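Local coordinates for Aureochrome1-like protein (Ochromonas danica, PDB 6I20) that probably senses blue light as a LOV-type PAS domain protein, using the flavin mononucleotide bound in its core as chromophore, at residues A[80-85]-A[94-99]; A[16-21]-A[30-35]. All blocks are in the same frame, centred on the assembly; numbering follows the deposited sequence.

Interaction 1 of 2, residues A[80-85]-A[94-99]; sequences TVVLLN and WNQLFI. With FMN (flavin mononucleotide), chain E.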
ATOM      1  N   THR A  80      -2.408   9.935  -0.570  1.00 17.47           N
ATOM      2  CA  THR A  80      -0.968   9.809  -0.637  1.00 17.74           C
ATOM      3  C   THR A  80      -0.425  10.135   0.756  1.00 17.14           C
ATOM      4  O   THR A  80      -0.738  11.198   1.316  1.00 17.85           O
ATOM      5  CB  THR A  80      -0.361  10.832  -1.607  1.00 19.24           C
ATOM      6  OG1 THR A  80      -1.009  10.733  -2.868  1.00 21.39           O
ATOM      7  CG2 THR A  80       1.124  10.603  -1.800  1.00 20.66           C
ATOM      8  N   VAL A  81       0.418   9.257   1.267  1.00 16.47           N
ATOM      9  CA  VAL A  81       1.153   9.546   2.525  1.00 18.00           C
ATOM     10  C   VAL A  81       2.606   9.149   2.327  1.00 17.28           C
ATOM     11  O   VAL A  81       2.945   8.329   1.436  1.00 19.55           O
ATOM     12  CB  VAL A  81       0.615   8.831   3.798  1.00 20.79           C
ATOM     13  CG1 VAL A  81      -0.807   9.243   4.116  1.00 21.91           C
ATOM     14  CG2 VAL A  81       0.770   7.337   3.676  1.00 20.83           C
ATOM     15  N   VAL A  82       3.467   9.716   3.144  1.00 17.75           N
ATOM     16  CA  VAL A  82       4.846   9.247   3.225  1.00 18.06           C
ATOM     17  C   VAL A  82       5.024   8.777   4.667  1.00 18.40           C
ATOM     18  O   VAL A  82       4.750   9.535   5.601  1.00 19.27           O
ATOM     19  CB  VAL A  82       5.876  10.330   2.850  1.00 19.96           C
ATOM     20  CG1 VAL A  82       7.283   9.855   3.141  1.00 21.89           C
ATOM     21  CG2 VAL A  82       5.740  10.625   1.358  1.00 20.66           C
ATOM     22  N   LEU A  83       5.475   7.550   4.817  1.00 16.88           N
ATOM     23  CA  LEU A  83       5.669   7.000   6.172  1.00 17.16           C
ATOM     24  C   LEU A  83       6.798   6.006   6.187  1.00 17.44           C
ATOM     25  O   LEU A  83       7.168   5.421   5.180  1.00 17.19           O
ATOM     26  CB  LEU A  83       4.367   6.416   6.717  1.00 17.25           C
ATOM     27  CG  LEU A  83       3.968   4.999   6.332  1.00 16.47           C
ATOM     28  CD1 LEU A  83       2.676   4.592   7.058  1.00 17.92           C
ATOM     29  CD2 LEU A  83       3.754   4.803   4.837  1.00 17.14           C
ATOM     30  N   LEU A  84       7.334   5.797   7.402  1.00 17.18           N
ATOM     31  CA  LEU A  84       8.426   4.858   7.583  1.00 17.56           C
ATOM     32  C   LEU A  84       7.896   3.437   7.665  1.00 17.11           C
ATOM     33  O   LEU A  84       6.961   3.170   8.422  1.00 16.60           O
ATOM     34  CB  LEU A  84       9.195   5.222   8.850  1.00 19.67           C
ATOM     35  CG  LEU A  84      10.563   4.544   8.970  1.00 21.39           C
ATOM     36  CD1 LEU A  84      11.581   5.166   8.018  1.00 23.27           C
ATOM     37  CD2 LEU A  84      11.076   4.596  10.413  1.00 23.72           C
ATOM     38  N   ASN A  85       8.487   2.554   6.883  1.00 15.53           N
ATOM     39  CA  ASN A  85       8.114   1.148   6.894  1.00 14.92           C
ATOM     40  C   ASN A  85       9.374   0.304   7.133  1.00 15.90           C
ATOM     41  O   ASN A  85      10.506   0.771   7.075  1.00 17.67           O
ATOM     42  CB  ASN A  85       7.460   0.727   5.570  1.00 14.90           C
ATOM     43  CG  ASN A  85       5.981   1.016   5.458  1.00 15.24           C
ATOM     44  OD1 ASN A  85       5.422   0.692   4.380  1.00 15.28           O
ATOM     45  ND2 ASN A  85       5.297   1.500   6.489  1.00 15.25           N
ATOM     46  N   TRP A  94      11.637   4.808   3.713  1.00 19.13           N
ATOM     47  CA  TRP A  94      10.504   5.732   3.568  1.00 18.65           C
ATOM     48  C   TRP A  94       9.677   5.306   2.366  1.00 17.66           C
ATOM     49  O   TRP A  94      10.228   5.077   1.285  1.00 18.63           O
ATOM     50  CB  TRP A  94      10.982   7.173   3.417  1.00 19.74           C
ATOM     51  CG  TRP A  94      11.528   7.725   4.689  1.00 21.79           C
ATOM     52  CD1 TRP A  94      12.832   7.732   5.101  1.00 25.17           C
ATOM     53  CD2 TRP A  94      10.766   8.267   5.756  1.00 21.52           C
ATOM     54  NE1 TRP A  94      12.927   8.294   6.351  1.00 27.34           N
ATOM     55  CE2 TRP A  94      11.674   8.629   6.779  1.00 24.56           C
ATOM     56  CE3 TRP A  94       9.407   8.491   5.953  1.00 21.91           C
ATOM     57  CZ2 TRP A  94      11.255   9.220   7.955  1.00 25.74           C
ATOM     58  CZ3 TRP A  94       8.996   9.111   7.081  1.00 24.11           C
ATOM     59  CH2 TRP A  94       9.915   9.473   8.075  1.00 25.12           C
ATOM     60  N   ASN A  95       8.374   5.227   2.569  1.00 16.20           N
ATOM     61  CA  ASN A  95       7.423   4.736   1.574  1.00 16.09           C
ATOM     62  C   ASN A  95       6.474   5.887   1.251  1.00 16.35           C
ATOM     63  O   ASN A  95       5.712   6.336   2.098  1.00 16.42           O
ATOM     64  CB  ASN A  95       6.657   3.557   2.195  1.00 15.06           C
ATOM     65  CG  ASN A  95       5.611   2.926   1.307  1.00 15.19           C
ATOM     66  OD1 ASN A  95       5.393   3.360   0.171  1.00 16.59           O
ATOM     67  ND2 ASN A  95       4.977   1.864   1.804  1.00 15.77           N
ATOM     68  N   GLN A  96       6.494   6.350  -0.021  1.00 16.88           N
ATOM     69  CA  GLN A  96       5.414   7.201  -0.536  1.00 16.82           C
ATOM     70  C   GLN A  96       4.351   6.277  -1.047  1.00 15.67           C
ATOM     71  O   GLN A  96       4.550   5.554  -2.059  1.00 16.38           O
ATOM     72  CB  GLN A  96       5.913   8.151  -1.627  1.00 17.32           C
ATOM     73  CG  GLN A  96       4.799   9.045  -2.122  1.00 18.70           C
ATOM     74  CD  GLN A  96       5.292  10.008  -3.175  1.00 20.50           C
ATOM     75  OE1 GLN A  96       6.105  10.821  -2.883  1.00 23.60           O
ATOM     76  NE2 GLN A  96       4.804   9.876  -4.395  1.00 22.35           N
ATOM     77  N   LEU A  97       3.257   6.191  -0.275  1.00 15.31           N
ATOM     78  CA  LEU A  97       2.208   5.222  -0.436  1.00 14.07           C
ATOM     79  C   LEU A  97       0.971   5.885  -1.012  1.00 14.90           C
ATOM     80  O   LEU A  97       0.501   6.868  -0.491  1.00 16.26           O
ATOM     81  CB  LEU A  97       1.865   4.650   0.955  1.00 15.10           C
ATOM     82  CG  LEU A  97       0.685   3.724   1.038  1.00 15.60           C
ATOM     83  CD1 LEU A  97       0.859   2.450   0.213  1.00 15.63           C
ATOM     84  CD2 LEU A  97       0.430   3.346   2.507  1.00 16.51           C
ATOM     85  N   PHE A  98       0.459   5.299  -2.092  1.00 14.12           N
ATOM     86  CA  PHE A  98      -0.800   5.732  -2.730  1.00 14.26           C
ATOM     87  C   PHE A  98      -1.836   4.642  -2.531  1.00 13.34           C
ATOM     88  O   PHE A  98      -1.557   3.482  -2.850  1.00 13.80           O
ATOM     89  CB  PHE A  98      -0.534   5.859  -4.245  1.00 15.24           C
ATOM     90  CG  PHE A  98      -1.777   5.985  -5.103  1.00 16.51           C
ATOM     91  CD1 PHE A  98      -2.685   6.997  -4.879  1.00 17.41           C
ATOM     92  CD2 PHE A  98      -2.014   5.102  -6.129  1.00 17.00           C
ATOM     93  CE1 PHE A  98      -3.805   7.128  -5.709  1.00 17.64           C
ATOM     94  CE2 PHE A  98      -3.112   5.246  -6.946  1.00 16.93           C
ATOM     95  CZ  PHE A  98      -4.015   6.229  -6.718  1.00 17.01           C
ATOM     96  N   ILE A  99      -3.019   5.014  -2.041  1.00 13.78           N
ATOM     97  CA  ILE A  99      -4.102   4.038  -1.897  0.50 14.87           C
ATOM     98  C   ILE A  99      -5.335   4.593  -2.581  1.00 15.35           C
ATOM     99  O   ILE A  99      -5.689   5.761  -2.432  1.00 18.17           O
ATOM    100  CB  ILE A  99      -4.381   3.659  -0.415  0.50 15.68           C
ATOM    101  CG1 ILE A  99      -3.110   3.127   0.228  0.50 14.35           C
ATOM    102  CG2 ILE A  99      -5.476   2.607  -0.299  0.50 16.92           C
ATOM    103  CD1 ILE A  99      -3.214   2.970   1.750  0.50 15.45           C
TER
HETATM  104  N1  FMN E 401       0.437   0.575   5.304  1.00 14.14           N
HETATM  105  C2  FMN E 401       1.783   0.687   5.257  1.00 15.04           C
HETATM  106  O2  FMN E 401       2.380   1.056   6.295  1.00 15.88           O
HETATM  107  N3  FMN E 401       2.516   0.401   4.154  1.00 14.04           N
HETATM  108  C4  FMN E 401       1.934  -0.001   2.984  1.00 13.47           C
HETATM  109  O4  FMN E 401       2.644  -0.189   1.960  1.00 14.05           O
HETATM  110  C4A FMN E 401       0.520  -0.169   2.987  1.00 12.54           C
HETATM  111  N5  FMN E 401      -0.122  -0.593   1.853  1.00 12.87           N
HETATM  112  C5A FMN E 401      -1.476  -0.652   1.881  1.00 12.63           C
HETATM  113  C6  FMN E 401      -2.181  -1.062   0.729  1.00 12.73           C
HETATM  114  C7  FMN E 401      -3.534  -1.139   0.702  1.00 13.05           C
HETATM  115  C7M FMN E 401      -4.274  -1.558  -0.589  1.00 14.11           C
HETATM  116  C8  FMN E 401      -4.307  -0.808   1.867  1.00 14.41           C
HETATM  117  C8M FMN E 401      -5.799  -0.874   1.847  1.00 15.82           C
HETATM  118  C9  FMN E 401      -3.646  -0.409   3.004  1.00 13.87           C
HETATM  119  C9A FMN E 401      -2.263  -0.295   3.049  1.00 13.55           C
HETATM  120  N10 FMN E 401      -1.582   0.056   4.242  1.00 13.93           N
HETATM  121  C10 FMN E 401      -0.224   0.181   4.192  1.00 13.77           C
HETATM  122  C1' FMN E 401      -2.308   0.517   5.419  1.00 14.58           C
HETATM  123  C2' FMN E 401      -2.704  -0.563   6.430  1.00 14.93           C
HETATM  124  O2' FMN E 401      -3.040  -1.759   5.710  1.00 16.28           O
HETATM  125  C3' FMN E 401      -3.917  -0.095   7.219  1.00 18.57           C
HETATM  126  O3' FMN E 401      -5.003   0.274   6.353  1.00 19.98           O
HETATM  127  C4' FMN E 401      -3.652   1.049   8.172  1.00 21.25           C
HETATM  128  O4' FMN E 401      -2.538   0.684   9.005  1.00 22.00           O
HETATM  129  C5' FMN E 401      -4.893   1.300   9.092  1.00 23.93           C
HETATM  130  O5' FMN E 401      -5.514   0.026   9.469  1.00 26.31           O
HETATM  131  P   FMN E 401      -6.361   0.010  10.841  0.80 27.53           P
HETATM  132  O1P FMN E 401      -6.803  -1.388  11.037  0.80 27.92           O
HETATM  133  O2P FMN E 401      -5.453   0.490  11.896  0.80 31.40           O
HETATM  134  O3P FMN E 401      -7.499   0.985  10.566  0.80 31.28           O
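Segments 80-85 and 94-99 pair as antiparallel strands of a beta hairpin, with Val81-Leu97 and Leu83-Asn95 as the hydrogen-bonded pairs and Val82-Gln96 as a non-hydrogen-bonded pair between them. On the flavin side, Asn85 and Asn95 cross with their amide planes 72° apart. Asn95 ND2 donates to Asn85 OD1 at 2.9 Å, from above that carbonyl's plane. Asn85 OD1 also accepts from FMN N3 at 2.9 Å in a nearly straight bond (177°). Asn85 ND2 gives FMN O2 a bond of 3.0 Å and donates a second to Leu84 O, from above the carbonyl plane. These bonds fix the rotation of the Asn85 amide. A weak bond runs from Asn95 ND2 to FMN O4. With CG anti to the backbone N (chi1 174°), Leu97 extends to the flavin and sets its CD2 3.5 Å from FMN C4A. On the reverse face, Leu84 CD1 sits over the five-membered ring of Trp94, a CH-pi contact with 3.8 Å to the centroid. Val82 CG1 touches Trp94 CE3 at 3.8 Å. Helix 121-130 packs on this face through Ala124 and Phe127, and Tyr123 binds Gln96 OE1. Helix 63-75 touches Val81 and Leu83 on the flavin side, while strand 109-119 continues the sheet beside 94-99.

Interaction 2 of 2, residues A[16-21]-A[30-35]; sequences QNFVIS and IVYASQ. With FMN (flavin mononucleotide), chain E.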
ATOM      1  N   GLN A  16       6.052  -2.659 -11.261  1.00 17.87           N
ATOM      2  CA  GLN A  16       5.924  -1.761 -10.142  1.00 17.60           C
ATOM      3  C   GLN A  16       5.596  -2.452  -8.835  1.00 16.37           C
ATOM      4  O   GLN A  16       5.372  -3.675  -8.806  1.00 15.96           O
ATOM      5  CB  GLN A  16       4.892  -0.681 -10.488  1.00 19.17           C
ATOM      6  CG  GLN A  16       5.263   0.111 -11.732  1.00 22.15           C
ATOM      7  CD  GLN A  16       6.579   0.858 -11.600  1.00 22.30           C
ATOM      8  OE1 GLN A  16       6.771   1.626 -10.669  1.00 24.06           O
ATOM      9  NE2 GLN A  16       7.503   0.611 -12.530  1.00 26.72           N
ATOM     10  N   ASN A  17       5.625  -1.697  -7.742  1.00 16.63           N
ATOM     11  CA  ASN A  17       5.424  -2.261  -6.385  1.00 16.06           C
ATOM     12  C   ASN A  17       3.993  -1.953  -5.988  1.00 15.78           C
ATOM     13  O   ASN A  17       3.632  -0.805  -5.818  1.00 16.46           O
ATOM     14  CB  ASN A  17       6.333  -1.584  -5.338  1.00 18.19           C
ATOM     15  CG  ASN A  17       7.773  -1.582  -5.733  1.00 20.85           C
ATOM     16  OD1 ASN A  17       8.243  -2.495  -6.409  1.00 22.00           O
ATOM     17  ND2 ASN A  17       8.489  -0.546  -5.326  1.00 23.63           N
ATOM     18  N   PHE A  18       3.163  -2.968  -5.808  1.00 13.90           N
ATOM     19  CA  PHE A  18       1.809  -2.720  -5.414  1.00 13.67           C
ATOM     20  C   PHE A  18       1.205  -3.970  -4.809  1.00 13.45           C
ATOM     21  O   PHE A  18       1.698  -5.088  -5.013  1.00 14.14           O
ATOM     22  CB  PHE A  18       0.962  -2.214  -6.612  1.00 14.90           C
ATOM     23  CG  PHE A  18       0.735  -3.252  -7.684  1.00 14.48           C
ATOM     24  CD1 PHE A  18       1.691  -3.437  -8.684  1.00 14.99           C
ATOM     25  CD2 PHE A  18      -0.384  -4.099  -7.658  1.00 15.51           C
ATOM     26  CE1 PHE A  18       1.517  -4.410  -9.664  1.00 15.65           C
ATOM     27  CE2 PHE A  18      -0.544  -5.080  -8.640  1.00 17.46           C
ATOM     28  CZ  PHE A  18       0.426  -5.248  -9.615  1.00 17.05           C
ATOM     29  N   VAL A  19       0.091  -3.730  -4.102  1.00 13.15           N
ATOM     30  CA  VAL A  19      -0.771  -4.772  -3.579  1.00 12.93           C
ATOM     31  C   VAL A  19      -2.221  -4.409  -3.832  1.00 12.74           C
ATOM     32  O   VAL A  19      -2.552  -3.243  -4.059  1.00 13.12           O
ATOM     33  CB  VAL A  19      -0.593  -5.010  -2.054  1.00 13.84           C
ATOM     34  CG1 VAL A  19       0.828  -5.434  -1.745  1.00 14.75           C
ATOM     35  CG2 VAL A  19      -0.984  -3.815  -1.258  1.00 14.53           C
ATOM     36  N   ILE A  20      -3.066  -5.427  -3.819  1.00 12.92           N
ATOM     37  CA  ILE A  20      -4.520  -5.292  -3.888  0.50 12.72           C
ATOM     38  C   ILE A  20      -5.089  -5.910  -2.609  1.00 12.80           C
ATOM     39  O   ILE A  20      -4.700  -7.042  -2.262  1.00 12.95           O
ATOM     40  CB  ILE A  20      -5.089  -6.061  -5.112  0.50 14.19           C
ATOM     41  CG1 ILE A  20      -4.332  -5.664  -6.388  0.50 14.24           C
ATOM     42  CG2 ILE A  20      -6.570  -5.788  -5.236  0.50 14.85           C
ATOM     43  CD1 ILE A  20      -4.437  -4.193  -6.709  0.50 13.90           C
ATOM     44  N   SER A  21      -6.003  -5.197  -1.934  1.00 12.06           N
ATOM     45  CA  SER A  21      -6.662  -5.734  -0.743  1.00 12.44           C
ATOM     46  C   SER A  21      -8.141  -5.941  -1.023  1.00 13.23           C
ATOM     47  O   SER A  21      -8.681  -5.415  -2.016  1.00 13.97           O
ATOM     48  CB  SER A  21      -6.511  -4.808   0.467  1.00 14.64           C
ATOM     49  OG  SER A  21      -7.396  -3.683   0.377  1.00 15.32           O
ATOM     50  N   ILE A  30      -4.443  -8.387   2.021  1.00 12.56           N
ATOM     51  CA  ILE A  30      -3.856  -8.458   0.694  1.00 12.52           C
ATOM     52  C   ILE A  30      -4.341  -9.739  -0.002  1.00 12.63           C
ATOM     53  O   ILE A  30      -4.240 -10.846   0.544  1.00 14.14           O
ATOM     54  CB  ILE A  30      -2.334  -8.460   0.767  1.00 13.06           C
ATOM     55  CG1 ILE A  30      -1.776  -7.192   1.371  1.00 14.19           C
ATOM     56  CG2 ILE A  30      -1.700  -8.726  -0.591  1.00 14.39           C
ATOM     57  CD1 ILE A  30      -0.310  -7.366   1.787  1.00 16.85           C
ATOM     58  N   VAL A  31      -4.836  -9.580  -1.244  1.00 12.75           N
ATOM     59  CA  VAL A  31      -5.249 -10.691  -2.106  1.00 13.26           C
ATOM     60  C   VAL A  31      -4.342 -10.806  -3.361  1.00 12.91           C
ATOM     61  O   VAL A  31      -4.457 -11.812  -4.082  1.00 14.06           O
ATOM     62  CB  VAL A  31      -6.737 -10.664  -2.525  1.00 14.62           C
ATOM     63  CG1 VAL A  31      -7.639 -10.891  -1.320  1.00 16.20           C
ATOM     64  CG2 VAL A  31      -7.066  -9.373  -3.261  1.00 15.38           C
ATOM     65  N   TYR A  32      -3.450  -9.847  -3.597  1.00 13.24           N
ATOM     66  CA  TYR A  32      -2.509  -9.922  -4.701  1.00 13.31           C
ATOM     67  C   TYR A  32      -1.331  -9.026  -4.305  1.00 12.55           C
ATOM     68  O   TYR A  32      -1.544  -7.892  -3.821  1.00 13.09           O
ATOM     69  CB  TYR A  32      -3.134  -9.386  -6.021  1.00 14.47           C
ATOM     70  CG  TYR A  32      -2.224  -9.595  -7.193  1.00 16.41           C
ATOM     71  CD1 TYR A  32      -1.250  -8.652  -7.513  1.00 16.53           C
ATOM     72  CD2 TYR A  32      -2.310 -10.770  -7.959  1.00 16.82           C
ATOM     73  CE1 TYR A  32      -0.343  -8.878  -8.570  1.00 19.15           C
ATOM     74  CE2 TYR A  32      -1.445 -11.001  -9.009  1.00 20.68           C
ATOM     75  CZ  TYR A  32      -0.460 -10.061  -9.293  1.00 21.19           C
ATOM     76  OH  TYR A  32       0.404 -10.319 -10.357  1.00 28.49           O
ATOM     77  N   ALA A  33      -0.105  -9.489  -4.537  1.00 12.89           N
ATOM     78  CA  ALA A  33       1.090  -8.660  -4.286  1.00 13.31           C
ATOM     79  C   ALA A  33       2.037  -8.822  -5.431  1.00 14.30           C
ATOM     80  O   ALA A  33       2.289  -9.938  -5.886  1.00 15.29           O
ATOM     81  CB  ALA A  33       1.785  -9.064  -2.988  1.00 14.09           C
ATOM     82  N   SER A  34       2.552  -7.701  -5.929  1.00 13.37           N
ATOM     83  CA  SER A  34       3.490  -7.775  -7.044  1.00 13.76           C
ATOM     84  C   SER A  34       4.874  -8.220  -6.655  1.00 14.14           C
ATOM     85  O   SER A  34       5.293  -8.064  -5.495  1.00 14.27           O
ATOM     86  CB  SER A  34       3.621  -6.433  -7.759  1.00 13.98           C
ATOM     87  OG  SER A  34       4.374  -5.511  -7.002  1.00 14.19           O
ATOM     88  N   GLN A  35       5.640  -8.716  -7.608  1.00 15.21           N
ATOM     89  CA  GLN A  35       7.025  -9.051  -7.374  1.00 16.40           C
ATOM     90  C   GLN A  35       7.821  -7.905  -6.799  1.00 16.54           C
ATOM     91  O   GLN A  35       8.644  -8.103  -5.927  1.00 16.92           O
ATOM     92  CB  GLN A  35       7.699  -9.593  -8.661  1.00 18.98           C
ATOM     93  CG  GLN A  35       9.161  -9.981  -8.436  1.00 21.74           C
ATOM     94  CD  GLN A  35       9.311 -11.109  -7.447  1.00 23.57           C
ATOM     95  OE1 GLN A  35       8.783 -12.201  -7.703  1.00 27.89           O
ATOM     96  NE2 GLN A  35       9.980 -10.857  -6.292  1.00 25.30           N
TER
HETATM   97  N1  FMN E 401       0.437   0.575   5.304  1.00 14.14           N
HETATM   98  C2  FMN E 401       1.783   0.687   5.257  1.00 15.04           C
HETATM   99  O2  FMN E 401       2.380   1.056   6.295  1.00 15.88           O
HETATM  100  N3  FMN E 401       2.516   0.401   4.154  1.00 14.04           N
HETATM  101  C4  FMN E 401       1.934  -0.001   2.984  1.00 13.47           C
HETATM  102  O4  FMN E 401       2.644  -0.189   1.960  1.00 14.05           O
HETATM  103  C4A FMN E 401       0.520  -0.169   2.987  1.00 12.54           C
HETATM  104  N5  FMN E 401      -0.122  -0.593   1.853  1.00 12.87           N
HETATM  105  C5A FMN E 401      -1.476  -0.652   1.881  1.00 12.63           C
HETATM  106  C6  FMN E 401      -2.181  -1.062   0.729  1.00 12.73           C
HETATM  107  C7  FMN E 401      -3.534  -1.139   0.702  1.00 13.05           C
HETATM  108  C7M FMN E 401      -4.274  -1.558  -0.589  1.00 14.11           C
HETATM  109  C8  FMN E 401      -4.307  -0.808   1.867  1.00 14.41           C
HETATM  110  C8M FMN E 401      -5.799  -0.874   1.847  1.00 15.82           C
HETATM  111  C9  FMN E 401      -3.646  -0.409   3.004  1.00 13.87           C
HETATM  112  C9A FMN E 401      -2.263  -0.295   3.049  1.00 13.55           C
HETATM  113  N10 FMN E 401      -1.582   0.056   4.242  1.00 13.93           N
HETATM  114  C10 FMN E 401      -0.224   0.181   4.192  1.00 13.77           C
HETATM  115  C1' FMN E 401      -2.308   0.517   5.419  1.00 14.58           C
HETATM  116  C2' FMN E 401      -2.704  -0.563   6.430  1.00 14.93           C
HETATM  117  O2' FMN E 401      -3.040  -1.759   5.710  1.00 16.28           O
HETATM  118  C3' FMN E 401      -3.917  -0.095   7.219  1.00 18.57           C
HETATM  119  O3' FMN E 401      -5.003   0.274   6.353  1.00 19.98           O
HETATM  120  C4' FMN E 401      -3.652   1.049   8.172  1.00 21.25           C
HETATM  121  O4' FMN E 401      -2.538   0.684   9.005  1.00 22.00           O
HETATM  122  C5' FMN E 401      -4.893   1.300   9.092  1.00 23.93           C
HETATM  123  O5' FMN E 401      -5.514   0.026   9.469  1.00 26.31           O
HETATM  124  P   FMN E 401      -6.361   0.010  10.841  0.80 27.53           P
HETATM  125  O1P FMN E 401      -6.803  -1.388  11.037  0.80 27.92           O
HETATM  126  O2P FMN E 401      -5.453   0.490  11.896  0.80 31.40           O
HETATM  127  O3P FMN E 401      -7.499   0.985  10.566  0.80 31.28           O
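Segments 16-21 and 30-35 run antiparallel, and their paired strands are broken by a classic beta bulge in which Val31 and Tyr32 both face Ile20. Val31 N donates to Ile20 O at 2.7 Å, and Tyr32 N adds a weak bond to the same oxygen. Ile20 N returns a bond to Tyr32 O, and Ser34 N donates to Phe18 O. Beyond the paired residues, the Ser34 hydroxyl joins the segments. Its OG donates to Gln16 O at 2.8 Å, on a lone pair in the carbonyl plane, and accepts from Phe18 N at 3.1 Å. A chi1 of 74° turns OG back over its own backbone, where it meets both partners. Ser34 CB lies over one face of the Phe18 ring, offset toward the rim, with CE1 3.5 Å away. The rings of Phe18 and Tyr32 lie nearly parallel (14° between planes) but are displaced so far that they scarcely overlap, and they meet through Phe18 CE2 and Tyr32 CE1 at 3.8 Å. Ile20 CG1 rests against Tyr32 CB, and helix 6-13 packs on Phe18 and Ile20. On the other face, Val19 CG1 meets Ala33 CB at 4.0 Å. Val19 CG2 turns to the flavin, 3.6 Å from FMN C6. Ser21 OG is held by Asn28 and lies near the dimethylbenzene end of the flavin. Ser34 is also the N-cap of helix 35-41, where its OG accepts from Phe37 N. One hydroxyl thus serves two backbone N-H groups and one carbonyl, tying the hairpin to the start of that helix, while the flavin contacts made here are van der Waals.

Overall arrangement
Interactions 1 and 2 are the two hairpins of one five-stranded antiparallel PAS sheet, joined through strand 109-119. That strand lies between 18-21 and 92-103. Each contact includes one outermost strand, 30-33 in interaction 2 and 79-86 in interaction 1. The centres are about 15 Å apart and the nearest atoms about 7 Å apart, without direct touch. FMN bridges them. Interaction 1 supplies hydrogen bonds to the pyrimidine edge and apolar contacts against the ring system, from Leu97 among others, whereas interaction 2 meets the dimethylbenzene end. Gln116 of the central strand also bonds the flavin, and Asn52, Arg54, Gln57 and Arg70 add further hydrogen bonds to FMN.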